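Local coordinates for protein putative amidohydrolase/peptidase (Burkholderia cenocepacia, PDB 4WJB) that probably hydrolyses carbon-nitrogen bonds other than peptide bonds, as a zinc-dependent amidohydrolase of the peptidase M20 family, at residues 338-351 against 373-385. Sequence-based numbering, arbitrary orientation.
Sequences YAPVPFAPRCIDTV and ACYVARVAPTGMI
Phe-343 meets Met-384 through two matching first torsions: each CG stands beside its own backbone N and opposite the carbonyl carbon (chi1 -73° in Phe-343), and the extended chi2 of Met-384 carries its sulfur on to the ring. Phe-343 CZ consequently lies 3.6 Å from Met-384 CG, and SD sits 4.7 Å from the ring centroid, 54° off the normal, an oblique Met-aromatic contact. Cys-374 SG makes a more distant sulfur-aromatic approach to the same ring, whose edge also meets Ala-373 O near the ring plane, while Ala-377 CB and Thr-382 CG2 pack against CD1 and CE1. The ring is thus held between helix 372-376 with Ala-377 and strand 382-387.

The backbone is tied by one hydrogen bond: the N-cap residue Ala-344 donates its N to Thr-382 O (2.9 Å). Just beyond, Cys-347 CB comes within 3.6 Å of Gly-383 N; the absence of a side chain on Gly-383 allows this close passage. Val-351 then straddles Ile-385 CG1 with both methyls, CG2 at 3.7 Å. At the other end, a water bridges Tyr-338 OH and Arg-378 NH2.

Helix 345-351 runs at 29° to strand 382-385, their axes 6.6 Å apart. Strand 382-387 lies between strands 198-204 and 217-234, with Val-220 touching both Phe-343 and Met-384; the latter also approaches zinc ligand His-203, placing this core beside the metal site, and helix 403-421 packs on Ile-385.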
loop_
_atom_site.group_PDB
_atom_site.type_symbol
_atom_site.label_atom_id
_atom_site.label_comp_id
_atom_site.label_asym_id
_atom_site.label_seq_id
_atom_site.Cartn_x
_atom_site.Cartn_y
_atom_site.Cartn_z
ATOM N N TYR A 338 19.848 13.880 -7.934
ATOM C CA TYR A 338 19.802 15.197 -8.562
ATOM C C TYR A 338 20.473 16.231 -7.666
ATOM O O TYR A 338 20.027 16.469 -6.549
ATOM C CB TYR A 338 18.355 15.602 -8.860
ATOM C CG TYR A 338 18.198 16.904 -9.631
ATOM C CD1 TYR A 338 18.399 16.953 -11.008
ATOM C CD2 TYR A 338 17.824 18.075 -8.982
ATOM C CE1 TYR A 338 18.245 18.138 -11.714
ATOM C CE2 TYR A 338 17.666 19.266 -9.679
ATOM C CZ TYR A 338 17.878 19.291 -11.043
ATOM O OH TYR A 338 17.719 20.473 -11.732
ATOM N N ALA A 339 21.548 16.838 -8.155
ATOM C CA ALA A 339 22.286 17.821 -7.368
ATOM C C ALA A 339 21.489 19.113 -7.198
ATOM O O ALA A 339 20.771 19.534 -8.110
ATOM C CB ALA A 339 23.643 18.114 -8.012
ATOM N N PRO A 340 21.611 19.746 -6.024
ATOM C CA PRO A 340 20.934 21.015 -5.764
ATOM C C PRO A 340 21.394 22.094 -6.737
ATOM O O PRO A 340 22.526 22.052 -7.226
ATOM C CB PRO A 340 21.347 21.354 -4.328
ATOM C CG PRO A 340 21.766 20.043 -3.726
ATOM C CD PRO A 340 22.383 19.285 -4.858
ATOM N N VAL A 341 20.509 23.039 -7.030
ATOM C CA VAL A 341 20.843 24.130 -7.931
ATOM C C VAL A 341 20.863 25.439 -7.156
ATOM O O VAL A 341 19.831 26.092 -6.997
ATOM C CB VAL A 341 19.843 24.231 -9.102
ATOM C CG1 VAL A 341 20.249 25.346 -10.055
ATOM C CG2 VAL A 341 19.754 22.902 -9.838
ATOM N N PRO A 342 22.036 25.807 -6.628
ATOM C CA PRO A 342 22.162 27.141 -6.041
ATOM C C PRO A 342 22.070 28.192 -7.135
ATOM O O PRO A 342 22.630 28.000 -8.214
ATOM C CB PRO A 342 23.555 27.121 -5.408
ATOM C CG PRO A 342 24.306 26.103 -6.204
ATOM C CD PRO A 342 23.291 25.043 -6.541
ATOM N N PHE A 343 21.355 29.277 -6.874
ATOM C CA PHE A 343 21.327 30.378 -7.829
ATOM C C PHE A 343 22.478 31.319 -7.537
ATOM O O PHE A 343 23.169 31.165 -6.532
ATOM C CB PHE A 343 19.976 31.092 -7.792
ATOM C CG PHE A 343 18.869 30.290 -8.419
ATOM C CD1 PHE A 343 18.869 30.047 -9.785
ATOM C CD2 PHE A 343 17.849 29.751 -7.645
ATOM C CE1 PHE A 343 17.863 29.293 -10.374
ATOM C CE2 PHE A 343 16.838 29.000 -8.226
ATOM C CZ PHE A 343 16.844 28.768 -9.590
ATOM N N ALA A 344 22.706 32.267 -8.438
ATOM C CA ALA A 344 23.843 33.165 -8.324
ATOM C C ALA A 344 23.656 34.155 -7.178
ATOM O O ALA A 344 22.632 34.835 -7.101
ATOM C CB ALA A 344 24.062 33.901 -9.637
ATOM N N PRO A 345 24.649 34.228 -6.274
ATOM C CA PRO A 345 24.628 35.160 -5.142
ATOM C C PRO A 345 24.302 36.596 -5.550
ATOM O O PRO A 345 23.491 37.244 -4.888
ATOM C CB PRO A 345 26.050 35.054 -4.585
ATOM C CG PRO A 345 26.451 33.650 -4.899
ATOM C CD PRO A 345 25.840 33.357 -6.246
ATOM N N ARG A 346 24.907 37.075 -6.634
ATOM C CA ARG A 346 24.658 38.431 -7.106
ATOM C C ARG A 346 23.214 38.615 -7.575
ATOM O O ARG A 346 22.620 39.674 -7.373
ATOM C CB ARG A 346 25.634 38.799 -8.233
ATOM C CG ARG A 346 27.073 38.992 -7.763
ATOM C CD ARG A 346 27.992 39.415 -8.903
ATOM N NE ARG A 346 27.556 40.661 -9.531
ATOM C CZ ARG A 346 27.874 41.874 -9.092
ATOM N NH1 ARG A 346 28.637 42.019 -8.015
ATOM N NH2 ARG A 346 27.430 42.949 -9.729
ATOM N N CYS A 347 22.650 37.584 -8.198
ATOM C CA CYS A 347 21.260 37.643 -8.645
ATOM C C CYS A 347 20.303 37.612 -7.464
ATOM O O CYS A 347 19.312 38.345 -7.435
ATOM C CB CYS A 347 20.947 36.493 -9.602
ATOM S SG CYS A 347 21.696 36.689 -11.225
ATOM N N ILE A 348 20.613 36.754 -6.497
ATOM C CA ILE A 348 19.830 36.632 -5.277
ATOM C C ILE A 348 19.799 37.946 -4.513
ATOM O O ILE A 348 18.729 38.433 -4.148
ATOM C CB ILE A 348 20.396 35.531 -4.361
ATOM C CG1 ILE A 348 20.227 34.156 -5.013
ATOM C CG2 ILE A 348 19.736 35.585 -2.998
ATOM C CD1 ILE A 348 20.981 33.046 -4.295
ATOM N N ASP A 349 20.978 38.517 -4.278
ATOM C CA ASP A 349 21.087 39.808 -3.604
ATOM C C ASP A 349 20.379 40.918 -4.374
ATOM O O ASP A 349 19.761 41.798 -3.777
ATOM C CB ASP A 349 22.558 40.183 -3.389
ATOM C CG ASP A 349 23.265 39.230 -2.442
ATOM O OD1 ASP A 349 22.590 38.343 -1.877
ATOM O OD2 ASP A 349 24.491 39.374 -2.255
ATOM N N THR A 350 20.468 40.875 -5.697
ATOM C CA THR A 350 19.810 41.880 -6.530
ATOM C C THR A 350 18.297 41.830 -6.334
ATOM O O THR A 350 17.640 42.863 -6.200
ATOM C CB THR A 350 20.151 41.686 -8.018
ATOM O OG1 THR A 350 21.559 41.877 -8.208
ATOM C CG2 THR A 350 19.388 42.678 -8.883
ATOM N N VAL A 351 17.756 40.616 -6.298
ATOM C CA VAL A 351 16.332 40.411 -6.060
ATOM C C VAL A 351 15.916 40.915 -4.677
ATOM O O VAL A 351 14.947 41.666 -4.545
ATOM C CB VAL A 351 15.952 38.916 -6.191
ATOM C CG1 VAL A 351 14.551 38.663 -5.638
ATOM C CG2 VAL A 351 16.057 38.466 -7.639
ATOM N N ALA A 373 14.683 28.138 -15.274
ATOM C CA ALA A 373 15.806 28.857 -14.680
ATOM C C ALA A 373 16.802 27.931 -13.995
ATOM O O ALA A 373 17.982 28.264 -13.890
ATOM C CB ALA A 373 15.304 29.908 -13.690
ATOM N N CYS A 374 16.328 26.780 -13.524
ATOM C CA CYS A 374 17.192 25.811 -12.856
ATOM C C CYS A 374 18.278 25.295 -13.802
ATOM O O CYS A 374 19.404 25.029 -13.381
ATOM C CB CYS A 374 16.370 24.643 -12.301
ATOM S SG CYS A 374 15.226 25.131 -10.981
ATOM N N TYR A 375 17.929 25.159 -15.077
ATOM C CA TYR A 375 18.879 24.727 -16.093
ATOM C C TYR A 375 19.712 25.914 -16.594
ATOM O O TYR A 375 20.916 25.793 -16.809
ATOM C CB TYR A 375 18.154 24.051 -17.267
ATOM C CG TYR A 375 17.657 22.636 -16.990
ATOM C CD1 TYR A 375 18.084 21.929 -15.873
ATOM C CD2 TYR A 375 16.763 22.012 -17.856
ATOM C CE1 TYR A 375 17.632 20.634 -15.624
ATOM C CE2 TYR A 375 16.306 20.723 -17.620
ATOM C CZ TYR A 375 16.745 20.039 -16.503
ATOM O OH TYR A 375 16.294 18.761 -16.265
ATOM N N VAL A 376 19.066 27.062 -16.760
ATOM C CA VAL A 376 19.748 28.255 -17.262
ATOM C C VAL A 376 20.849 28.669 -16.288
ATOM O O VAL A 376 21.860 29.242 -16.684
ATOM C CB VAL A 376 18.751 29.408 -17.495
ATOM C CG1 VAL A 376 19.460 30.679 -18.010
ATOM C CG2 VAL A 376 17.687 28.962 -18.485
ATOM N N ALA A 377 20.665 28.332 -15.017
ATOM C CA ALA A 377 21.671 28.607 -13.997
ATOM C C ALA A 377 23.027 27.970 -14.330
ATOM O O ALA A 377 24.061 28.427 -13.849
ATOM C CB ALA A 377 21.179 28.135 -12.629
ATOM N N ARG A 378 23.020 26.932 -15.165
ATOM C CA ARG A 378 24.260 26.277 -15.591
ATOM C C ARG A 378 25.096 27.110 -16.562
ATOM O O ARG A 378 26.307 26.912 -16.665
ATOM C CB ARG A 378 23.960 24.931 -16.257
ATOM C CG ARG A 378 23.304 23.907 -15.357
ATOM C CD ARG A 378 23.255 22.553 -16.039
ATOM N NE ARG A 378 22.425 21.614 -15.292
ATOM C CZ ARG A 378 22.393 20.306 -15.512
ATOM N NH1 ARG A 378 23.157 19.767 -16.454
ATOM N NH2 ARG A 378 21.600 19.538 -14.782
ATOM N N VAL A 379 24.457 28.021 -17.288
ATOM C CA VAL A 379 25.159 28.750 -18.343
ATOM C C VAL A 379 25.085 30.266 -18.184
ATOM O O VAL A 379 25.510 31.006 -19.070
ATOM C CB VAL A 379 24.618 28.381 -19.746
ATOM C CG1 VAL A 379 24.876 26.908 -20.052
ATOM C CG2 VAL A 379 23.131 28.710 -19.855
ATOM N N ALA A 380 24.554 30.720 -17.055
ATOM C CA ALA A 380 24.418 32.149 -16.791
ATOM C C ALA A 380 24.172 32.386 -15.313
ATOM O O ALA A 380 23.549 31.556 -14.655
ATOM C CB ALA A 380 23.283 32.734 -17.607
ATOM N N PRO A 381 24.658 33.522 -14.785
ATOM C CA PRO A 381 24.270 33.889 -13.420
ATOM C C PRO A 381 22.761 34.065 -13.380
ATOM O O PRO A 381 22.227 34.910 -14.100
ATOM C CB PRO A 381 25.001 35.217 -13.176
ATOM C CG PRO A 381 26.088 35.269 -14.231
ATOM C CD PRO A 381 25.523 34.539 -15.412
ATOM N N THR A 382 22.078 33.259 -12.576
ATOM C CA THR A 382 20.621 33.216 -12.627
ATOM C C THR A 382 20.013 33.383 -11.236
ATOM O O THR A 382 20.598 32.961 -10.236
ATOM C CB THR A 382 20.143 31.891 -13.271
ATOM O OG1 THR A 382 20.769 31.738 -14.553
ATOM C CG2 THR A 382 18.629 31.871 -13.456
ATOM N N GLY A 383 18.852 34.030 -11.177
ATOM C CA GLY A 383 18.060 34.091 -9.961
ATOM C C GLY A 383 16.576 33.944 -10.261
ATOM O O GLY A 383 16.154 34.007 -11.421
ATOM N N MET A 384 15.775 33.744 -9.219
ATOM C CA MET A 384 14.330 33.652 -9.392
ATOM C C MET A 384 13.595 34.547 -8.397
ATOM O O MET A 384 14.116 34.883 -7.331
ATOM C CB MET A 384 13.845 32.205 -9.240
ATOM C CG MET A 384 14.313 31.247 -10.329
ATOM S SD MET A 384 13.373 29.694 -10.341
ATOM C CE MET A 384 11.884 30.195 -11.209
ATOM N N ILE A 385 12.380 34.926 -8.770
ATOM C CA ILE A 385 11.502 35.740 -7.943
ATOM C C ILE A 385 10.154 35.035 -7.826
ATOM O O ILE A 385 9.526 34.735 -8.846
ATOM C CB ILE A 385 11.295 37.145 -8.548
ATOM C CG1 ILE A 385 12.640 37.836 -8.785
ATOM C CG2 ILE A 385 10.398 37.988 -7.643
ATOM C CD1 ILE A 385 12.570 39.002 -9.779
HETATM O O HOH W 1 19.991 20.918 -12.624
#